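Local coordinates for protein CPn_0803/CP_1068/CPj0803/CpB0832 (Chlamydophila pneumoniae, PDB 3Q9D) that is of unknown function but, as a coiled-coil protein of a chlamydial family, probably belongs to the needle tip of the type III secretion system, at residues H114-I117 with A118-M122; A89-F92 with F93-I97; R72-Q75 with N76-N80; D170-N173 with T174-I178. All blocks are in the same frame, centred on the assembly; numbering follows the deposited sequence.

Contact 1 (H114-I117 with A118-M122); sequences HSLI and AEFMM
Four successive i to i+4 amide bonds, from Ala118 N to His114 O through Met121 N to Ile117 O, carry this turn of helix 107-133, and Phe120 N divides its hydrogen between Leu116 O at 2.8 Å and, weakly, Ile117 O at 3.4 Å. Phe120 has a phi of -120°, well away from the usual helical value. Leu116 reaches the Phe120 ring with one methyl: Leu116 CD2 sits 3.9 Å from Phe120 CE2, and the two side chains cross at a slant. Over one face of the same ring lies the Glu119 CG methylene. One residue further round, Ile117 and Met121 run side by side; the Met121 chain is extended until chi3 (57°) folds its CE back to 4.0 Å from Ile117 CG2. On the polar flank a water links Ser115 to Glu119, one turn on, accepting from Ser115 OG at 2.7 Å and donating to Glu119 OE1 at 2.9 Å. The other carboxylate oxygen, OE2, forms a salt bridge with Lys59, so both ends of this carboxylate are held. Leu116 and Phe120 face helix 48-61, Ile117 packs on Met95 of helix 86-98, and Lys59 of the second subunit donates to Ala118 O.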
loop_
_atom_site.group_PDB
_atom_site.type_symbol
_atom_site.label_atom_id
_atom_site.label_comp_id
_atom_site.label_asym_id
_atom_site.label_seq_id
_atom_site.Cartn_x
_atom_site.Cartn_y
_atom_site.Cartn_z
ATOM N N HIS A 114 -22.175 -20.960 22.058
ATOM C CA HIS A 114 -21.690 -21.827 20.976
ATOM C C HIS A 114 -21.638 -21.084 19.648
ATOM O O HIS A 114 -20.725 -21.285 18.861
ATOM C CB HIS A 114 -22.521 -23.112 20.859
ATOM C CG HIS A 114 -22.297 -24.056 21.999
ATOM N ND1 HIS A 114 -21.093 -24.142 22.656
ATOM C CD2 HIS A 114 -23.124 -24.932 22.612
ATOM C CE1 HIS A 114 -21.180 -25.043 23.621
ATOM N NE2 HIS A 114 -22.400 -25.535 23.613
ATOM N N SER A 115 -22.608 -20.205 19.414
ATOM C CA SER A 115 -22.639 -19.447 18.170
ATOM C C SER A 115 -21.450 -18.470 18.121
ATOM O O SER A 115 -20.798 -18.311 17.075
ATOM C CB SER A 115 -23.962 -18.680 18.049
ATOM O OG SER A 115 -23.982 -17.892 16.881
ATOM N N LEU A 116 -21.172 -17.821 19.250
ATOM C CA LEU A 116 -20.054 -16.872 19.337
ATOM C C LEU A 116 -18.725 -17.588 19.153
ATOM O O LEU A 116 -17.809 -17.077 18.496
ATOM C CB LEU A 116 -20.042 -16.157 20.686
ATOM C CG LEU A 116 -21.145 -15.118 20.922
ATOM C CD1 LEU A 116 -21.023 -14.574 22.356
ATOM C CD2 LEU A 116 -21.112 -13.977 19.873
ATOM N N ILE A 117 -18.624 -18.781 19.718
ATOM C CA ILE A 117 -17.410 -19.576 19.571
ATOM C C ILE A 117 -17.201 -19.917 18.097
ATOM O O ILE A 117 -16.108 -19.726 17.548
ATOM C CB ILE A 117 -17.473 -20.868 20.421
ATOM C CG1 ILE A 117 -17.354 -20.511 21.909
ATOM C CG2 ILE A 117 -16.352 -21.815 20.025
ATOM C CD1 ILE A 117 -17.583 -21.726 22.862
ATOM N N ALA A 118 -18.262 -20.401 17.450
ATOM C CA ALA A 118 -18.185 -20.793 16.052
ATOM C C ALA A 118 -17.828 -19.595 15.181
ATOM O O ALA A 118 -16.993 -19.698 14.288
ATOM C CB ALA A 118 -19.511 -21.424 15.587
ATOM N N GLU A 119 -18.454 -18.453 15.438
ATOM C CA GLU A 119 -18.199 -17.282 14.607
ATOM C C GLU A 119 -16.824 -16.622 14.856
ATOM O O GLU A 119 -16.168 -16.132 13.930
ATOM C CB GLU A 119 -19.331 -16.262 14.768
ATOM C CG GLU A 119 -19.247 -15.085 13.778
ATOM C CD GLU A 119 -20.546 -14.278 13.730
ATOM O OE1 GLU A 119 -21.526 -14.689 14.393
ATOM O OE2 GLU A 119 -20.596 -13.244 13.022
ATOM N N PHE A 120 -16.359 -16.623 16.094
ATOM C CA PHE A 120 -15.257 -15.715 16.442
ATOM C C PHE A 120 -13.986 -16.338 16.947
ATOM O O PHE A 120 -12.961 -15.664 16.989
ATOM C CB PHE A 120 -15.738 -14.650 17.442
ATOM C CG PHE A 120 -16.782 -13.757 16.873
ATOM C CD1 PHE A 120 -16.457 -12.878 15.846
ATOM C CD2 PHE A 120 -18.081 -13.815 17.322
ATOM C CE1 PHE A 120 -17.402 -12.061 15.296
ATOM C CE2 PHE A 120 -19.060 -13.000 16.764
ATOM C CZ PHE A 120 -18.713 -12.104 15.754
ATOM N N MET A 121 -14.026 -17.606 17.339
ATOM C CA MET A 121 -12.833 -18.194 17.939
ATOM C C MET A 121 -11.630 -18.198 16.991
ATOM O O MET A 121 -10.531 -17.804 17.371
ATOM C CB MET A 121 -13.079 -19.609 18.468
ATOM C CG MET A 121 -11.814 -20.196 19.137
ATOM S SD MET A 121 -12.144 -21.818 19.908
ATOM C CE MET A 121 -12.760 -22.787 18.523
ATOM N N MET A 122 -11.819 -18.663 15.765
ATOM C CA MET A 122 -10.714 -18.711 14.816
ATOM C C MET A 122 -10.193 -17.317 14.417
ATOM O O MET A 122 -8.980 -17.073 14.410
ATOM C CB MET A 122 -11.115 -19.555 13.601
ATOM C CG MET A 122 -11.246 -21.036 13.941
ATOM S SD MET A 122 -9.707 -21.647 14.662
ATOM C CE MET A 122 -8.481 -20.687 13.662
HETATM O O HOH W 1 -22.629 -15.533 16.940
#

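Contact 2 (A89-F92 with F93-I97); sequences ANFF and FEMLI
A Met-aromatic contact on the buried side of helix 86-98 joins Met95 to Phe92: the sulfur SD stands at the ring's edge, 5.2 Å from its centroid and 79° off the normal. The two side chains lie alongside each other, pointing the same way. Met95 starts out extended, with CG opposite the backbone N (chi1 173°), and turns at chi3 (-49°), which carries its methyl CE in between two phenylalanines. There Met95 CE comes 3.6 Å from Phe92 CD1 and 3.3 Å from Phe91 CE2 in the conformer given here, one of two, so the closeness is uncertain. Phe91 in turn lays its CD2 over the centre of one Phe92 face, 4.0 Å above the plane. These residues belong to a bundle of helices, in which Phe92 reaches Val50 and Leu54 of helix 48-61, Met95 meets Ala113 of helix 107-133, and Phe91 is covered by the loop residues Thr102 and Leu105. Phe93 leaves from another side of the helix, its CE2 resting 4.0 Å from Ala89 CB while Asn90 OD1 comes to the ring edge near its plane. The backbone keeps regular i to i+4 bonds, that from Glu94 N to Asn90 O being nearly straight, and the Glu94 carboxylate bends on to Asn98 ND2 through OE1.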
loop_
_atom_site.group_PDB
_atom_site.type_symbol
_atom_site.label_atom_id
_atom_site.label_comp_id
_atom_site.label_asym_id
_atom_site.label_seq_id
_atom_site.Cartn_x
_atom_site.Cartn_y
_atom_site.Cartn_z
ATOM N N ALA A 89 -14.952 -10.944 32.434
ATOM C CA ALA A 89 -13.923 -10.882 31.403
ATOM C C ALA A 89 -13.305 -12.262 31.165
ATOM O O ALA A 89 -13.176 -12.708 30.017
ATOM C CB ALA A 89 -12.840 -9.869 31.784
ATOM N N ASN A 90 -12.896 -12.933 32.242
ATOM C CA ASN A 90 -12.263 -14.240 32.097
ATOM C C ASN A 90 -13.209 -15.285 31.515
ATOM O O ASN A 90 -12.785 -16.161 30.769
ATOM C CB ASN A 90 -11.690 -14.732 33.426
ATOM C CG ASN A 90 -10.466 -13.947 33.844
ATOM O OD1 ASN A 90 -9.845 -13.258 33.024
ATOM N ND2 ASN A 90 -10.104 -14.053 35.112
ATOM N N PHE A 91 -14.483 -15.187 31.862
ATOM C CA PHE A 91 -15.465 -16.106 31.305
ATOM C C PHE A 91 -15.458 -15.982 29.783
ATOM O O PHE A 91 -15.378 -16.982 29.071
ATOM C CB PHE A 91 -16.858 -15.808 31.853
ATOM C CG PHE A 91 -17.944 -16.614 31.201
ATOM C CD1 PHE A 91 -18.018 -17.982 31.400
ATOM C CD2 PHE A 91 -18.887 -16.007 30.392
ATOM C CE1 PHE A 91 -19.012 -18.739 30.802
ATOM C CE2 PHE A 91 -19.890 -16.755 29.794
ATOM C CZ PHE A 91 -19.946 -18.127 30.001
ATOM N N PHE A 92 -15.532 -14.753 29.283
ATOM C CA PHE A 92 -15.561 -14.550 27.832
ATOM C C PHE A 92 -14.240 -14.845 27.130
ATOM O O PHE A 92 -14.233 -15.341 26.001
ATOM C CB PHE A 92 -16.085 -13.153 27.481
ATOM C CG PHE A 92 -17.579 -13.018 27.645
ATOM C CD1 PHE A 92 -18.441 -13.806 26.888
ATOM C CD2 PHE A 92 -18.118 -12.110 28.543
ATOM C CE1 PHE A 92 -19.822 -13.697 27.033
ATOM C CE2 PHE A 92 -19.487 -11.989 28.697
ATOM C CZ PHE A 92 -20.343 -12.782 27.943
ATOM N N PHE A 93 -13.116 -14.559 27.793
ATOM C CA PHE A 93 -11.807 -14.927 27.238
ATOM C C PHE A 93 -11.647 -16.454 27.113
ATOM O O PHE A 93 -11.205 -16.945 26.086
ATOM C CB PHE A 93 -10.663 -14.354 28.086
ATOM C CG PHE A 93 -10.485 -12.849 27.941
ATOM C CD1 PHE A 93 -10.545 -12.242 26.687
ATOM C CD2 PHE A 93 -10.266 -12.053 29.057
ATOM C CE1 PHE A 93 -10.368 -10.832 26.549
ATOM C CE2 PHE A 93 -10.094 -10.658 28.933
ATOM C CZ PHE A 93 -10.156 -10.056 27.674
ATOM N N GLU A 94 -11.978 -17.198 28.162
ATOM C CA GLU A 94 -11.938 -18.671 28.074
ATOM C C GLU A 94 -12.844 -19.160 26.944
ATOM O O GLU A 94 -12.456 -19.998 26.122
ATOM C CB GLU A 94 -12.416 -19.294 29.383
ATOM C CG GLU A 94 -11.503 -19.074 30.559
ATOM C CD GLU A 94 -10.209 -19.858 30.443
ATOM O OE1 GLU A 94 -10.037 -20.591 29.441
ATOM O OE2 GLU A 94 -9.370 -19.742 31.363
ATOM N N MET A 95 -14.062 -18.627 26.903
ATOM C CA MET A 95 -15.026 -18.996 25.871
ATOM C C MET A 95 -14.490 -18.716 24.456
ATOM O O MET A 95 -14.452 -19.613 23.592
ATOM C CB MET A 95 -16.337 -18.228 26.075
ATOM C CG MET A 95 -17.337 -18.428 24.939
ATOM S SD MET A 95 -18.693 -17.224 24.926
ATOM C CE MET A 95 -19.204 -17.306 26.641
ATOM N N LEU A 96 -14.065 -17.475 24.225
ATOM C CA LEU A 96 -13.750 -16.989 22.865
ATOM C C LEU A 96 -12.314 -17.247 22.397
ATOM O O LEU A 96 -12.060 -17.358 21.199
ATOM C CB LEU A 96 -14.072 -15.496 22.750
ATOM C CG LEU A 96 -15.556 -15.164 22.948
ATOM C CD1 LEU A 96 -15.766 -13.660 22.984
ATOM C CD2 LEU A 96 -16.381 -15.795 21.839
ATOM N N ILE A 97 -11.380 -17.321 23.337
ATOM C CA ILE A 97 -9.999 -17.653 22.989
ATOM C C ILE A 97 -9.787 -19.170 23.017
ATOM O O ILE A 97 -9.202 -19.734 22.091
ATOM C CB ILE A 97 -8.990 -16.952 23.922
ATOM C CG1 ILE A 97 -9.017 -15.434 23.698
ATOM C CG2 ILE A 97 -7.590 -17.469 23.687
ATOM C CD1 ILE A 97 -8.213 -14.653 24.774
#

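Contact 3 (R72-Q75 with N76-N80); sequences REFQ and NVVFN
Phe74 swings its ring out with CG opposite the backbone N (chi1 155°), and Val78, one helical turn on, has CG2 turned back beside its own backbone N; together these torsions bring the methyl to the ring. The contact is an i to i+4 pairing on helix 70-82, one of the bundled helices of this half of the chain. Val78 CG2 lies 3.6 Å from Phe74 CE1, the side chains running the same way. Around them, Phe74 also packs on Leu58 and Ile61 of helix 48-61 and on Leu96 of helix 86-98. Further along, the Phe79 ring hangs near the carbonyl of Gln75, with CD2 3.2 Å from Gln75 O, the same oxygen that takes the Phe79 N hydrogen bond at 2.9 Å. The flank bearing Arg72, Glu73 and Asn76 meets the third subunit: Arg72 forms a salt bridge with Asp143 of that subunit, and Glu73 OE2 accepts from its Asn138. Asn76, packed on Phe139 of the same neighbour, reaches back along its helix through a water, which accepts from Asn76 ND2 at 2.9 Å and donates to Glu73 O at 2.9 Å, giving that oxygen a second donor beside Val77 N.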
loop_
_atom_site.group_PDB
_atom_site.type_symbol
_atom_site.label_atom_id
_atom_site.label_comp_id
_atom_site.label_asym_id
_atom_site.label_seq_id
_atom_site.Cartn_x
_atom_site.Cartn_y
_atom_site.Cartn_z
ATOM N N ARG A 72 -5.878 -6.669 20.470
ATOM C CA ARG A 72 -6.061 -5.718 21.553
ATOM C C ARG A 72 -7.425 -5.045 21.513
ATOM O O ARG A 72 -7.997 -4.728 22.553
ATOM C CB ARG A 72 -4.915 -4.694 21.577
ATOM C CG ARG A 72 -3.751 -5.217 22.444
ATOM C CD ARG A 72 -2.502 -4.378 22.339
ATOM N NE ARG A 72 -1.923 -4.425 20.999
ATOM C CZ ARG A 72 -0.649 -4.154 20.723
ATOM N NH1 ARG A 72 0.181 -3.828 21.703
ATOM N NH2 ARG A 72 -0.205 -4.221 19.469
ATOM N N GLU A 73 -7.953 -4.830 20.314
ATOM C CA GLU A 73 -9.272 -4.214 20.206
ATOM C C GLU A 73 -10.342 -5.158 20.765
ATOM O O GLU A 73 -11.262 -4.733 21.461
ATOM C CB GLU A 73 -9.586 -3.869 18.744
ATOM C CG GLU A 73 -10.883 -3.093 18.584
ATOM C CD GLU A 73 -11.121 -2.609 17.145
ATOM O OE1 GLU A 73 -10.384 -3.053 16.235
ATOM O OE2 GLU A 73 -12.057 -1.789 16.940
ATOM N N PHE A 74 -10.203 -6.443 20.450
ATOM C CA PHE A 74 -11.042 -7.478 21.026
ATOM C C PHE A 74 -10.963 -7.518 22.570
ATOM O O PHE A 74 -11.982 -7.602 23.253
ATOM C CB PHE A 74 -10.653 -8.838 20.432
ATOM C CG PHE A 74 -10.987 -10.000 21.318
ATOM C CD1 PHE A 74 -12.292 -10.466 21.419
ATOM C CD2 PHE A 74 -9.990 -10.636 22.050
ATOM C CE1 PHE A 74 -12.606 -11.567 22.262
ATOM C CE2 PHE A 74 -10.291 -11.728 22.879
ATOM C CZ PHE A 74 -11.588 -12.184 22.985
ATOM N N GLN A 75 -9.761 -7.484 23.128
ATOM C CA GLN A 75 -9.645 -7.471 24.589
ATOM C C GLN A 75 -10.390 -6.288 25.169
ATOM O O GLN A 75 -11.034 -6.399 26.192
ATOM C CB GLN A 75 -8.172 -7.387 25.009
ATOM C CG GLN A 75 -7.369 -8.641 24.681
ATOM C CD GLN A 75 -5.932 -8.499 25.141
ATOM O OE1 GLN A 75 -5.224 -7.595 24.702
ATOM N NE2 GLN A 75 -5.509 -9.366 26.058
ATOM N N ASN A 76 -10.286 -5.142 24.516
ATOM C CA ASN A 76 -10.963 -3.928 25.000
ATOM C C ASN A 76 -12.491 -4.091 24.999
ATOM O O ASN A 76 -13.166 -3.664 25.930
ATOM C CB ASN A 76 -10.553 -2.721 24.154
ATOM C CG ASN A 76 -11.199 -1.429 24.629
ATOM O OD1 ASN A 76 -10.932 -0.974 25.737
ATOM N ND2 ASN A 76 -12.055 -0.841 23.798
ATOM N N VAL A 77 -13.016 -4.742 23.961
ATOM C CA VAL A 77 -14.436 -5.085 23.879
ATOM C C VAL A 77 -14.860 -5.987 25.035
ATOM O O VAL A 77 -15.892 -5.764 25.671
ATOM C CB VAL A 77 -14.745 -5.792 22.530
ATOM C CG1 VAL A 77 -16.093 -6.531 22.583
ATOM C CG2 VAL A 77 -14.736 -4.757 21.390
ATOM N N VAL A 78 -14.055 -7.003 25.325
ATOM C CA VAL A 78 -14.376 -7.877 26.448
ATOM C C VAL A 78 -14.341 -7.124 27.785
ATOM O O VAL A 78 -15.258 -7.252 28.602
ATOM C CB VAL A 78 -13.456 -9.117 26.497
ATOM C CG1 VAL A 78 -13.737 -9.925 27.776
ATOM C CG2 VAL A 78 -13.694 -10.002 25.261
ATOM N N PHE A 79 -13.300 -6.328 28.004
ATOM C CA PHE A 79 -13.203 -5.585 29.251
ATOM C C PHE A 79 -14.363 -4.602 29.397
ATOM O O PHE A 79 -14.955 -4.496 30.472
ATOM C CB PHE A 79 -11.838 -4.904 29.386
ATOM C CG PHE A 79 -10.724 -5.863 29.735
ATOM C CD1 PHE A 79 -10.848 -6.721 30.822
ATOM C CD2 PHE A 79 -9.563 -5.917 28.971
ATOM C CE1 PHE A 79 -9.828 -7.616 31.147
ATOM C CE2 PHE A 79 -8.535 -6.797 29.293
ATOM C CZ PHE A 79 -8.674 -7.656 30.380
ATOM N N ASN A 80 -14.712 -3.917 28.310
ATOM C CA ASN A 80 -15.853 -2.994 28.325
ATOM C C ASN A 80 -17.125 -3.729 28.716
ATOM O O ASN A 80 -17.902 -3.253 29.532
ATOM C CB ASN A 80 -16.048 -2.305 26.955
ATOM C CG ASN A 80 -15.028 -1.205 26.704
ATOM O OD1 ASN A 80 -14.308 -0.801 27.614
ATOM N ND2 ASN A 80 -14.978 -0.702 25.468
HETATM O O HOH W 2 -12.559 -2.156 21.300
#

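Contact 4 (D170-N173 with T174-I178); sequences DVQN and TCHLI
Asp170 O, the last carbonyl before helix 171-190, is gripped twice by Thr174: the amide N donates at 3.0 Å, and the hydroxyl OG1, at 2.9 Å, comes from above the carbonyl plane, 41° out of it. Thr174 can do both because its chi1 of -56° puts OG1 beside the backbone N. Just ahead, Asp170 and Asn173 exchange bonds. Asn173 N gives its hydrogen to Asp170 OD1 at 2.8 Å, met nearly along the C-O axis, and Asp170 N gives its own to Asn173 OD1 at 2.9 Å; both are nearly straight, at 172°. The other carboxylate oxygen, OD2, is in a salt bridge with Arg150 of strand 150-159. A water accepts from Asn173 ND2 and lies 2.5 Å from His176 ND1. Gln172 extends its chain obliquely across the His176 imidazole, Gln172 CG lying 3.4 Å from His176 CE1, while Gln172 O sits over one ring face. The fourth subunit packs here, with its Ile201 on Val171 and its Leu208 on Ile178. The reciprocal Asp170-Asn173 pair is a capping box, the motif that closes the N-terminus of a helix, here helix 171-190.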
loop_
_atom_site.group_PDB
_atom_site.type_symbol
_atom_site.label_atom_id
_atom_site.label_comp_id
_atom_site.label_asym_id
_atom_site.label_seq_id
_atom_site.Cartn_x
_atom_site.Cartn_y
_atom_site.Cartn_z
ATOM N N ASP A 170 14.080 -15.001 -12.746
ATOM C CA ASP A 170 14.467 -15.907 -13.819
ATOM C C ASP A 170 15.262 -17.031 -13.163
ATOM O O ASP A 170 15.367 -17.073 -11.946
ATOM C CB ASP A 170 15.250 -15.195 -14.936
ATOM C CG ASP A 170 16.546 -14.577 -14.447
ATOM O OD1 ASP A 170 16.976 -14.898 -13.316
ATOM O OD2 ASP A 170 17.153 -13.788 -15.208
ATOM N N VAL A 171 15.838 -17.931 -13.951
ATOM C CA VAL A 171 16.477 -19.097 -13.367
ATOM C C VAL A 171 17.732 -18.724 -12.563
ATOM O O VAL A 171 18.015 -19.302 -11.506
ATOM C CB VAL A 171 16.802 -20.140 -14.461
ATOM C CG1 VAL A 171 17.936 -21.013 -14.041
ATOM C CG2 VAL A 171 15.577 -20.969 -14.771
ATOM N N GLN A 172 18.491 -17.760 -13.061
ATOM C CA GLN A 172 19.639 -17.300 -12.313
ATOM C C GLN A 172 19.253 -16.613 -10.990
ATOM O O GLN A 172 19.885 -16.872 -9.964
ATOM C CB GLN A 172 20.475 -16.338 -13.142
ATOM C CG GLN A 172 21.744 -15.935 -12.419
ATOM C CD GLN A 172 22.601 -15.019 -13.247
ATOM O OE1 GLN A 172 22.093 -14.136 -13.949
ATOM N NE2 GLN A 172 23.913 -15.226 -13.187
ATOM N N ASN A 173 18.249 -15.730 -11.017
ATOM C CA ASN A 173 17.747 -15.101 -9.775
ATOM C C ASN A 173 17.372 -16.179 -8.763
ATOM O O ASN A 173 17.599 -16.041 -7.559
ATOM C CB ASN A 173 16.454 -14.302 -10.001
ATOM C CG ASN A 173 16.612 -13.141 -10.947
ATOM O OD1 ASN A 173 15.699 -12.844 -11.731
ATOM N ND2 ASN A 173 17.748 -12.455 -10.869
ATOM N N THR A 174 16.723 -17.234 -9.252
ATOM C CA THR A 174 16.240 -18.279 -8.374
ATOM C C THR A 174 17.415 -18.954 -7.668
ATOM O O THR A 174 17.372 -19.203 -6.462
ATOM C CB THR A 174 15.399 -19.330 -9.147
ATOM O OG1 THR A 174 14.317 -18.677 -9.822
ATOM C CG2 THR A 174 14.839 -20.379 -8.187
ATOM N N CYS A 175 18.460 -19.250 -8.433
ATOM C CA CYS A 175 19.683 -19.830 -7.899
ATOM C C CYS A 175 20.347 -18.904 -6.870
ATOM O O CYS A 175 20.810 -19.343 -5.824
ATOM C CB CYS A 175 20.649 -20.122 -9.048
ATOM S SG CYS A 175 22.225 -20.806 -8.550
ATOM N N HIS A 176 20.397 -17.618 -7.172
ATOM C CA HIS A 176 21.012 -16.685 -6.228
ATOM C C HIS A 176 20.210 -16.601 -4.940
ATOM O O HIS A 176 20.775 -16.547 -3.846
ATOM C CB HIS A 176 21.173 -15.314 -6.862
ATOM C CG HIS A 176 22.172 -15.299 -7.971
ATOM N ND1 HIS A 176 22.345 -14.223 -8.812
ATOM C CD2 HIS A 176 23.057 -16.240 -8.380
ATOM C CE1 HIS A 176 23.291 -14.499 -9.691
ATOM N NE2 HIS A 176 23.741 -15.718 -9.450
ATOM N N LEU A 177 18.890 -16.617 -5.063
ATOM C CA LEU A 177 18.028 -16.627 -3.886
ATOM C C LEU A 177 18.265 -17.869 -3.014
ATOM O O LEU A 177 18.362 -17.784 -1.788
ATOM C CB LEU A 177 16.582 -16.564 -4.341
ATOM C CG LEU A 177 15.563 -15.804 -3.515
ATOM C CD1 LEU A 177 16.163 -14.521 -2.925
ATOM C CD2 LEU A 177 14.356 -15.519 -4.414
ATOM N N ILE A 178 18.372 -19.025 -3.654
ATOM C CA ILE A 178 18.664 -20.263 -2.936
ATOM C C ILE A 178 20.015 -20.160 -2.194
ATOM O O ILE A 178 20.125 -20.535 -1.031
ATOM C CB ILE A 178 18.668 -21.494 -3.888
ATOM C CG1 ILE A 178 17.258 -21.744 -4.449
ATOM C CG2 ILE A 178 19.173 -22.741 -3.152
ATOM C CD1 ILE A 178 17.202 -22.766 -5.589
HETATM O O HOH W 3 20.283 -12.958 -9.347
#

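Contacts 1, 2 and 3 form one cluster on the same side of the chain's centre, whereas contact 4 stands on the opposite side, its centre 44 to 48 Å from theirs. Contact 2 lies in the middle of the cluster, its centre 11 Å from each of the other two. It meets contact 3 through Phe93, whose CE1 is 3.5 Å from Val78 CB and whose ring packs edge-to-face with Phe79. Towards contact 1, Met121 CG lies 3.5 Å from Leu96 O. Contacts 1 and 3 do not touch, their nearest atoms being about 7 Å apart. Contacts 1, 3 and 4 each meet a different neighbouring subunit, while no other chain of the assembly touches contact 2.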